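PDB 3T8J: purine nucleosidase, (IunH-1) from Sulfolobus solfataricus, which belongs to the nucleosidase clan of enzymes, built on a mixed alpha/beta fold, and holds a sodium ion beyond the carboxyl ends of two parallel strands. Local coordinates for residues A[13-18]-A[215-220]; A[19-24]-A[240-245]; A[193-198]-A[234-239]. All coordinates share one frame; numbering follows the deposited sequence.

Contact 1 of 3, residues A[13-18]-A[215-220]; sequences DDVLSL and VSMYLH. With NA (sodium ion), chain B.
With CG anti to its carbonyl carbon (chi1 -78°), Tyr218 sends its ring across to helix 13-18, while an intermediate first torsion of Asp13 swings the carboxylate round until OD1 meets the phenol. The resulting bond is short: Tyr218 OH donates to Asp13 OD1 over 2.6 Å, on the anti lone pair of that oxygen. OD1 lies at the ring edge, close to its plane, yet the carboxylate stands almost upright to the ring, the two planes being 84° apart. The hydroxyl is packed as well as bonded, since Leu16 CB and CD2 both lie about 3.4 Å from Tyr218 OH. Beside this polar centre is an apolar one: Met217, bent at its third torsion, lays its thioether against Val15, with SD 3.9 Å from Val15 CG1. All five side chains are buried.

The helices run roughly antiparallel, crossing at -146° with 11.0 Å between the axes of the short segments, a gap that the long Tyr218 and Met217 side chains span. Asp13 and Asp14 are the closing pair of the DXDXXXDD motif that marks nucleoside hydrolases, and their carboxylates part company here. Asp14 points away from the opposing helix and binds the sodium ion through OD1 at 2.3 Å; a water 2.4 Å from the sodium also bonds to Asp14 OD2. Asp9, Ser122 and the carbonyl of Ile121 supply the other ligands, and Ala11 N gives Asp14 OD2 a backbone hydrogen bond that helps hold the carboxylate in position. The backbone beneath Asp13 is gripped twice from one residue: its O accepts from Ser17 N and, over 2.8 Å, from Ser17 OG. On the far oxygen of the Asp13 carboxylate, OD2, the partner is Ala239 N in the first turn of helix 237-246.

Contact 2 of 3, residues A[19-24]-A[240-245]; sequences YLLLKN and ITTAIA
Leu20 and Leu21 meet Thr242 and Ala243 without a flat side chain between them, so the interface has no ring face or edge; the nearest approach is to backbone, Leu20 CD2 lying 3.7 Å from Ala243 N. The one flat group that matters nearby is the Asn24 amide, turned back on its own helix: ND2 donates to Leu20 O over 2.8 Å, with that oxygen only 9° out of the amide plane. This bond closes the last turn, where the backbone bonds of Asn24 N are weak.

Across the interface the packing is between methyls. Its firm part is Leu21 CD2, 3.9 Å from Thr242 CG2, which stands anti to the backbone N (OG1 at chi1 -54°) and so enters between the two leucines. The same torsion turns OG1 back to its own helix, where Asp238 O satisfies it. Leu20 CD2 also reaches Thr242 CG2 and Ala243 CB, but Leu20 was modelled in two conformers, so its CD2 contacts hold for one of them and are less certain.

The segment axes run 10.0 Å apart at 28°, roughly parallel. Leu119 of strand 116-120 touches both Leu21 and Thr242, whereas Phe300 of helix 297-308 packs on Ala243.

Contact 3 of 3, residues A[193-198]-A[234-239]; sequences YPVTDE and HPHPDA
Val195 makes the tight part of this contact, fitted against two histidines. Its CB sits over one face of the His234 ring, 3.9 Å from the centroid and 21° off the normal, a CH-pi contact. From there CG2, anti to the carbonyl carbon, reaches both rings: it is 3.6 Å from His234 NE2 and 3.4 Å from His236 CD2, the latter approached obliquely. A backbone bond fixes the pairing, Val195 N donating to His234 O over 2.9 Å at an N-H...O angle of 161°. The rings are themselves held by polar partners: Tyr214 OH bonds NE2 of both histidines, while ND1 of His234 meets Arg222 and ND1 of His236 meets Asp13.

The other side is looser. Pro194, partly exposed, rests its CB 3.6 Å from His234 O, and beyond it the two segments are joined through a water, which donates to Tyr193 O at 2.8 Å and accepts from His236 N at 2.9 Å.

Both segments are lead-ins to helices: Thr196 is the N-cap of helix 197-204 and His236 occupies that position for helix 237-246, with helix 209-227 flanking the contact through Tyr214, which touches Val195.

Helix 12-23 is shared by contacts 1 and 2, and helix 237-246 or its lead-in by contacts 2 and 3, so the three form one connected cluster with centres about 11 to 15 Å apart. Asp13 joins contacts 1 and 3: its OD1, besides taking the phenol, lies 2.7 Å from His236 ND1. Contacts 1 and 2 meet in a weak hydrogen bond, Ser17 OG to Thr242 OG1 at 3.1 Å, and, in one conformer of Leu20, contacts 2 and 3 by packing of its CD2 on Ala239 O. The sodium ion is bound within contact 1. The side chain of Thr242 is about 9 Å from the sodium ion. The side chain of His236 is about 12 Å from the sodium ion.

Contact 1 of 3, residues A[13-18]-A[215-220]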
loop_
_atom_site.group_PDB
_atom_site.type_symbol
_atom_site.label_atom_id
_atom_site.label_comp_id
_atom_site.label_asym_id
_atom_site.label_seq_id
_atom_site.Cartn_x
_atom_site.Cartn_y
_atom_site.Cartn_z
ATOM N N ASP A 13 -8.971 14.215 -30.282
ATOM C CA ASP A 13 -7.675 13.769 -30.787
ATOM C C ASP A 13 -7.740 12.314 -31.259
ATOM O O ASP A 13 -6.878 11.887 -32.060
ATOM C CB ASP A 13 -6.560 13.964 -29.743
ATOM C CG ASP A 13 -5.286 14.567 -30.336
ATOM O OD1 ASP A 13 -5.364 15.470 -31.203
ATOM O OD2 ASP A 13 -4.186 14.179 -29.912
ATOM N N ASP A 14 -8.738 11.546 -30.805
ATOM C CA ASP A 14 -8.978 10.181 -31.338
ATOM C C ASP A 14 -9.509 10.279 -32.767
ATOM O O ASP A 14 -9.105 9.539 -33.646
ATOM C CB ASP A 14 -9.998 9.392 -30.483
ATOM C CG ASP A 14 -9.615 9.283 -29.024
ATOM O OD1 ASP A 14 -9.042 8.224 -28.650
ATOM O OD2 ASP A 14 -9.880 10.244 -28.237
ATOM N N VAL A 15 -10.500 11.162 -32.974
ATOM C CA VAL A 15 -11.021 11.416 -34.320
ATOM C C VAL A 15 -9.906 11.852 -35.267
ATOM O O VAL A 15 -9.755 11.293 -36.379
ATOM C CB VAL A 15 -12.158 12.462 -34.312
ATOM C CG1 VAL A 15 -12.582 12.822 -35.787
ATOM C CG2 VAL A 15 -13.343 11.902 -33.519
ATOM N N LEU A 16 -9.077 12.804 -34.840
ATOM C CA LEU A 16 -7.991 13.251 -35.716
ATOM C C LEU A 16 -6.951 12.152 -35.996
ATOM O O LEU A 16 -6.422 12.075 -37.094
ATOM C CB LEU A 16 -7.315 14.501 -35.158
ATOM C CG LEU A 16 -6.608 15.356 -36.207
ATOM C CD1 LEU A 16 -7.631 16.147 -37.038
ATOM C CD2 LEU A 16 -5.610 16.312 -35.565
ATOM N N SER A 17 -6.701 11.305 -35.008
ATOM C CA SER A 17 -5.762 10.174 -35.186
ATOM C C SER A 17 -6.303 9.150 -36.221
ATOM O O SER A 17 -5.542 8.662 -37.091
ATOM C CB SER A 17 -5.510 9.492 -33.839
ATOM O OG SER A 17 -4.780 10.347 -32.967
ATOM N N LEU A 18 -7.582 8.801 -36.113
ATOM C CA LEU A 18 -8.237 7.938 -37.096
ATOM C C LEU A 18 -8.040 8.543 -38.487
ATOM O O LEU A 18 -7.657 7.854 -39.451
ATOM C CB LEU A 18 -9.727 7.799 -36.766
ATOM C CG LEU A 18 -10.576 7.083 -37.814
ATOM C CD1 LEU A 18 -10.193 5.623 -37.998
ATOM C CD2 LEU A 18 -12.055 7.206 -37.438
ATOM N N VAL A 215 -11.177 23.210 -36.104
ATOM C CA VAL A 215 -11.427 24.371 -35.239
ATOM C C VAL A 215 -12.623 24.079 -34.329
ATOM O O VAL A 215 -12.544 24.303 -33.110
ATOM C CB VAL A 215 -11.614 25.660 -36.060
ATOM C CG1 VAL A 215 -12.097 26.829 -35.170
ATOM C CG2 VAL A 215 -10.314 26.004 -36.778
ATOM N N SER A 216 -13.704 23.549 -34.900
ATOM C CA SER A 216 -14.909 23.218 -34.118
ATOM C C SER A 216 -14.640 22.196 -33.006
ATOM O O SER A 216 -15.146 22.331 -31.877
ATOM C CB SER A 216 -15.998 22.699 -35.052
ATOM O OG SER A 216 -17.156 22.276 -34.343
ATOM N N MET A 217 -13.840 21.182 -33.332
ATOM C CA MET A 217 -13.580 20.079 -32.395
ATOM C C MET A 217 -12.617 20.430 -31.280
ATOM O O MET A 217 -12.674 19.796 -30.233
ATOM C CB MET A 217 -13.036 18.836 -33.134
ATOM C CG MET A 217 -14.040 18.130 -34.044
ATOM S SD MET A 217 -13.523 16.457 -34.577
ATOM C CE MET A 217 -11.947 16.833 -35.348
ATOM N N TYR A 218 -11.737 21.411 -31.518
ATOM C CA TYR A 218 -10.625 21.736 -30.602
ATOM C C TYR A 218 -10.830 22.996 -29.767
ATOM O O TYR A 218 -10.110 23.208 -28.798
ATOM C CB TYR A 218 -9.273 21.821 -31.361
ATOM C CG TYR A 218 -8.694 20.449 -31.665
ATOM C CD1 TYR A 218 -9.116 19.738 -32.784
ATOM C CD2 TYR A 218 -7.759 19.841 -30.818
ATOM C CE1 TYR A 218 -8.635 18.472 -33.064
ATOM C CE2 TYR A 218 -7.269 18.571 -31.101
ATOM C CZ TYR A 218 -7.717 17.887 -32.221
ATOM O OH TYR A 218 -7.244 16.614 -32.543
ATOM N N LEU A 219 -11.824 23.815 -30.090
ATOM C CA LEU A 219 -11.988 25.076 -29.372
ATOM C C LEU A 219 -12.124 24.896 -27.860
ATOM O O LEU A 219 -11.454 25.594 -27.094
ATOM C CB LEU A 219 -13.180 25.868 -29.901
ATOM C CG LEU A 219 -13.313 27.270 -29.296
ATOM C CD1 LEU A 219 -11.982 28.036 -29.356
ATOM C CD2 LEU A 219 -14.398 28.020 -30.007
ATOM N N HIS A 220 -13.011 24.003 -27.423
ATOM C CA HIS A 220 -13.245 23.803 -25.972
ATOM C C HIS A 220 -11.982 23.278 -25.293
ATOM O O HIS A 220 -11.591 23.784 -24.251
ATOM C CB HIS A 220 -14.441 22.847 -25.730
ATOM C CG HIS A 220 -14.718 22.560 -24.281
ATOM N ND1 HIS A 220 -15.856 22.985 -23.632
ATOM C CD2 HIS A 220 -14.004 21.862 -23.361
ATOM C CE1 HIS A 220 -15.820 22.595 -22.367
ATOM N NE2 HIS A 220 -14.704 21.903 -22.182
HETATM NA NA NA B . -7.915 7.954 -26.669
HETATM O O HOH W 1 -7.893 10.279 -26.296
#

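Contact 2 of 3, residues A[19-24]-A[240-245]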
loop_
_atom_site.group_PDB
_atom_site.type_symbol
_atom_site.label_atom_id
_atom_site.label_comp_id
_atom_site.label_asym_id
_atom_site.label_seq_id
_atom_site.Cartn_x
_atom_site.Cartn_y
_atom_site.Cartn_z
ATOM N N TYR A 19 -8.319 9.842 -38.606
ATOM C CA TYR A 19 -8.204 10.519 -39.901
ATOM C C TYR A 19 -6.757 10.549 -40.421
ATOM O O TYR A 19 -6.539 10.417 -41.625
ATOM C CB TYR A 19 -8.817 11.911 -39.854
ATOM C CG TYR A 19 -10.325 11.965 -39.731
ATOM C CD1 TYR A 19 -11.130 10.825 -39.819
ATOM C CD2 TYR A 19 -10.964 13.174 -39.570
ATOM C CE1 TYR A 19 -12.525 10.905 -39.737
ATOM C CE2 TYR A 19 -12.360 13.259 -39.484
ATOM C CZ TYR A 19 -13.132 12.130 -39.578
ATOM O OH TYR A 19 -14.510 12.237 -39.493
ATOM N N LEU A 20 -5.770 10.716 -39.538
ATOM C CA LEU A 20 -4.366 10.717 -39.948
ATOM C C LEU A 20 -4.031 9.372 -40.596
ATOM O O LEU A 20 -3.373 9.330 -41.637
ATOM C CB LEU A 20 -3.443 11.013 -38.752
ATOM C CG LEU A 20 -1.999 11.477 -38.980
ATOM C CD1 LEU A 20 -1.917 12.721 -39.858
ATOM C CD2 LEU A 20 -1.280 11.723 -37.642
ATOM N N LEU A 21 -4.494 8.277 -39.983
ATOM C CA LEU A 21 -4.224 6.950 -40.558
ATOM C C LEU A 21 -4.905 6.835 -41.932
ATOM O O LEU A 21 -4.284 6.431 -42.923
ATOM C CB LEU A 21 -4.694 5.803 -39.638
ATOM C CG LEU A 21 -3.984 5.600 -38.301
ATOM C CD1 LEU A 21 -4.743 4.539 -37.479
ATOM C CD2 LEU A 21 -2.519 5.192 -38.503
ATOM N N LEU A 22 -6.187 7.177 -42.009
ATOM C CA LEU A 22 -6.961 7.026 -43.259
ATOM C C LEU A 22 -6.508 7.934 -44.401
ATOM O O LEU A 22 -6.419 7.488 -45.577
ATOM C CB LEU A 22 -8.453 7.238 -42.994
ATOM C CG LEU A 22 -9.140 6.230 -42.081
ATOM C CD1 LEU A 22 -10.620 6.602 -41.915
ATOM C CD2 LEU A 22 -9.030 4.810 -42.587
ATOM N N LYS A 23 -6.222 9.194 -44.085
ATOM C CA LYS A 23 -5.731 10.169 -45.048
ATOM C C LYS A 23 -4.495 9.631 -45.729
ATOM O O LYS A 23 -4.319 9.821 -46.937
ATOM C CB LYS A 23 -5.346 11.465 -44.326
ATOM C CG LYS A 23 -4.542 12.452 -45.180
ATOM C CD LYS A 23 -5.439 13.119 -46.144
ATOM C CE LYS A 23 -4.705 14.085 -47.115
ATOM N NZ LYS A 23 -3.436 13.559 -47.704
ATOM N N ASN A 24 -3.658 8.967 -44.931
ATOM C CA ASN A 24 -2.358 8.455 -45.370
ATOM C C ASN A 24 -2.320 6.988 -45.870
ATOM O O ASN A 24 -1.250 6.390 -45.972
ATOM C CB ASN A 24 -1.321 8.710 -44.287
ATOM C CG ASN A 24 -0.970 10.200 -44.167
ATOM O OD1 ASN A 24 -0.290 10.763 -45.043
ATOM N ND2 ASN A 24 -1.471 10.853 -43.115
ATOM N N ILE A 240 0.200 13.046 -32.138
ATOM C CA ILE A 240 1.653 12.861 -32.150
ATOM C C ILE A 240 2.025 11.376 -32.126
ATOM O O ILE A 240 2.910 10.935 -32.888
ATOM C CB ILE A 240 2.340 13.638 -31.007
ATOM C CG1 ILE A 240 2.328 15.135 -31.294
ATOM C CG2 ILE A 240 3.806 13.172 -30.834
ATOM C CD1 ILE A 240 2.755 16.029 -30.086
ATOM N N THR A 241 1.353 10.599 -31.269
ATOM C CA THR A 241 1.600 9.162 -31.196
ATOM C C THR A 241 1.362 8.526 -32.568
ATOM O O THR A 241 2.163 7.733 -33.053
ATOM C CB THR A 241 0.703 8.494 -30.143
ATOM O OG1 THR A 241 0.939 9.120 -28.865
ATOM C CG2 THR A 241 0.967 6.973 -30.053
ATOM N N THR A 242 0.247 8.890 -33.181
ATOM C CA THR A 242 -0.146 8.377 -34.493
ATOM C C THR A 242 0.846 8.784 -35.592
ATOM O O THR A 242 1.211 7.983 -36.458
ATOM C CB THR A 242 -1.576 8.860 -34.851
ATOM O OG1 THR A 242 -2.487 8.498 -33.795
ATOM C CG2 THR A 242 -2.070 8.241 -36.154
ATOM N N ALA A 243 1.275 10.041 -35.553
ATOM C CA ALA A 243 2.236 10.557 -36.537
ATOM C C ALA A 243 3.548 9.783 -36.452
ATOM O O ALA A 243 4.137 9.465 -37.481
ATOM C CB ALA A 243 2.464 12.080 -36.356
ATOM N N ILE A 244 4.001 9.491 -35.234
ATOM C CA ILE A 244 5.234 8.708 -35.040
ATOM C C ILE A 244 5.011 7.268 -35.532
ATOM O O ILE A 244 5.907 6.654 -36.146
ATOM C CB ILE A 244 5.674 8.732 -33.560
ATOM C CG1 ILE A 244 6.175 10.118 -33.172
ATOM C CG2 ILE A 244 6.749 7.676 -33.276
ATOM C CD1 ILE A 244 6.265 10.293 -31.659
ATOM N N ALA A 245 3.822 6.700 -35.287
ATOM C CA ALA A 245 3.538 5.343 -35.805
ATOM C C ALA A 245 3.640 5.298 -37.329
ATOM O O ALA A 245 4.225 4.377 -37.908
ATOM C CB ALA A 245 2.171 4.851 -35.332
#

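Contact 3 of 3, residues A[193-198]-A[234-239]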
loop_
_atom_site.group_PDB
_atom_site.type_symbol
_atom_site.label_atom_id
_atom_site.label_comp_id
_atom_site.label_asym_id
_atom_site.label_seq_id
_atom_site.Cartn_x
_atom_site.Cartn_y
_atom_site.Cartn_z
ATOM N N TYR A 193 5.159 20.515 -27.088
ATOM C CA TYR A 193 4.912 20.766 -28.507
ATOM C C TYR A 193 3.459 21.170 -28.777
ATOM O O TYR A 193 2.802 20.564 -29.628
ATOM C CB TYR A 193 5.274 19.515 -29.313
ATOM C CG TYR A 193 6.666 18.998 -29.021
ATOM C CD1 TYR A 193 7.794 19.604 -29.591
ATOM C CD2 TYR A 193 6.870 17.923 -28.168
ATOM C CE1 TYR A 193 9.084 19.136 -29.327
ATOM C CE2 TYR A 193 8.175 17.450 -27.895
ATOM C CZ TYR A 193 9.264 18.072 -28.471
ATOM O OH TYR A 193 10.545 17.611 -28.225
ATOM N N PRO A 194 2.951 22.200 -28.063
ATOM C CA PRO A 194 1.577 22.636 -28.308
ATOM C C PRO A 194 1.412 23.343 -29.644
ATOM O O PRO A 194 2.386 23.866 -30.195
ATOM C CB PRO A 194 1.326 23.627 -27.184
ATOM C CG PRO A 194 2.663 24.251 -26.962
ATOM C CD PRO A 194 3.645 23.087 -27.119
ATOM N N VAL A 195 0.172 23.378 -30.118
ATOM C CA VAL A 195 -0.233 24.218 -31.232
ATOM C C VAL A 195 -0.339 25.679 -30.748
ATOM O O VAL A 195 -1.223 26.027 -29.950
ATOM C CB VAL A 195 -1.578 23.750 -31.807
ATOM C CG1 VAL A 195 -2.047 24.709 -32.939
ATOM C CG2 VAL A 195 -1.471 22.271 -32.283
ATOM N N THR A 196 0.574 26.509 -31.238
ATOM C CA THR A 196 0.726 27.901 -30.794
ATOM C C THR A 196 -0.366 28.795 -31.367
ATOM O O THR A 196 -1.074 28.409 -32.296
ATOM C CB THR A 196 2.081 28.487 -31.248
ATOM O OG1 THR A 196 2.130 28.538 -32.673
ATOM C CG2 THR A 196 3.255 27.663 -30.714
ATOM N N ASP A 197 -0.493 30.004 -30.817
ATOM C CA ASP A 197 -1.471 30.954 -31.349
ATOM C C ASP A 197 -1.241 31.220 -32.841
ATOM O O ASP A 197 -2.206 31.319 -33.592
ATOM C CB ASP A 197 -1.470 32.273 -30.560
ATOM C CG ASP A 197 -2.172 32.163 -29.186
ATOM O OD1 ASP A 197 -3.005 31.247 -28.971
ATOM O OD2 ASP A 197 -1.903 33.033 -28.319
ATOM N N GLU A 198 0.023 31.330 -33.263
ATOM C CA GLU A 198 0.378 31.524 -34.683
ATOM C C GLU A 198 -0.158 30.391 -35.558
ATOM O O GLU A 198 -0.763 30.615 -36.617
ATOM C CB GLU A 198 1.909 31.640 -34.847
ATOM C CG GLU A 198 2.441 31.647 -36.312
ATOM C CD GLU A 198 3.058 30.291 -36.753
ATOM O OE1 GLU A 198 4.060 29.872 -36.117
ATOM O OE2 GLU A 198 2.565 29.661 -37.737
ATOM N N HIS A 234 -2.891 24.225 -27.315
ATOM C CA HIS A 234 -3.452 22.920 -26.994
ATOM C C HIS A 234 -2.476 21.838 -27.437
ATOM O O HIS A 234 -1.690 22.036 -28.371
ATOM C CB HIS A 234 -4.844 22.689 -27.588
ATOM C CG HIS A 234 -4.882 22.565 -29.077
ATOM N ND1 HIS A 234 -5.177 23.624 -29.909
ATOM C CD2 HIS A 234 -4.726 21.488 -29.879
ATOM C CE1 HIS A 234 -5.174 23.204 -31.165
ATOM N NE2 HIS A 234 -4.892 21.915 -31.173
ATOM N N PRO A 235 -2.517 20.702 -26.745
ATOM C CA PRO A 235 -1.627 19.606 -27.110
ATOM C C PRO A 235 -2.284 18.598 -28.060
ATOM O O PRO A 235 -3.503 18.603 -28.232
ATOM C CB PRO A 235 -1.347 18.965 -25.765
ATOM C CG PRO A 235 -2.637 19.085 -25.038
ATOM C CD PRO A 235 -3.217 20.417 -25.473
ATOM N N HIS A 236 -1.455 17.722 -28.644
ATOM C CA HIS A 236 -1.892 16.658 -29.560
ATOM C C HIS A 236 -1.321 15.304 -29.088
ATOM O O HIS A 236 -0.495 14.689 -29.774
ATOM C CB HIS A 236 -1.405 16.965 -30.985
ATOM C CG HIS A 236 -2.350 17.792 -31.807
ATOM N ND1 HIS A 236 -3.658 17.422 -32.045
ATOM C CD2 HIS A 236 -2.147 18.928 -32.527
ATOM C CE1 HIS A 236 -4.229 18.310 -32.843
ATOM N NE2 HIS A 236 -3.336 19.237 -33.149
ATOM N N PRO A 237 -1.752 14.831 -27.908
ATOM C CA PRO A 237 -1.166 13.598 -27.384
ATOM C C PRO A 237 -1.327 12.408 -28.328
ATOM O O PRO A 237 -0.351 11.670 -28.604
ATOM C CB PRO A 237 -1.913 13.380 -26.051
ATOM C CG PRO A 237 -3.185 14.143 -26.190
ATOM C CD PRO A 237 -2.841 15.341 -27.056
ATOM N N ASP A 238 -2.541 12.179 -28.809
ATOM C CA ASP A 238 -2.824 11.025 -29.673
ATOM C C ASP A 238 -2.339 11.235 -31.103
ATOM O O ASP A 238 -1.803 10.312 -31.720
ATOM C CB ASP A 238 -4.329 10.722 -29.639
ATOM C CG ASP A 238 -4.846 10.573 -28.231
ATOM O OD1 ASP A 238 -4.103 10.081 -27.344
ATOM O OD2 ASP A 238 -6.007 10.967 -27.965
ATOM N N ALA A 239 -2.488 12.447 -31.626
ATOM C CA ALA A 239 -2.074 12.710 -32.992
ATOM C C ALA A 239 -0.553 12.639 -33.163
ATOM O O ALA A 239 -0.070 12.191 -34.201
ATOM C CB ALA A 239 -2.641 14.074 -33.473
HETATM O O HOH W 2 1.288 18.598 -28.230
#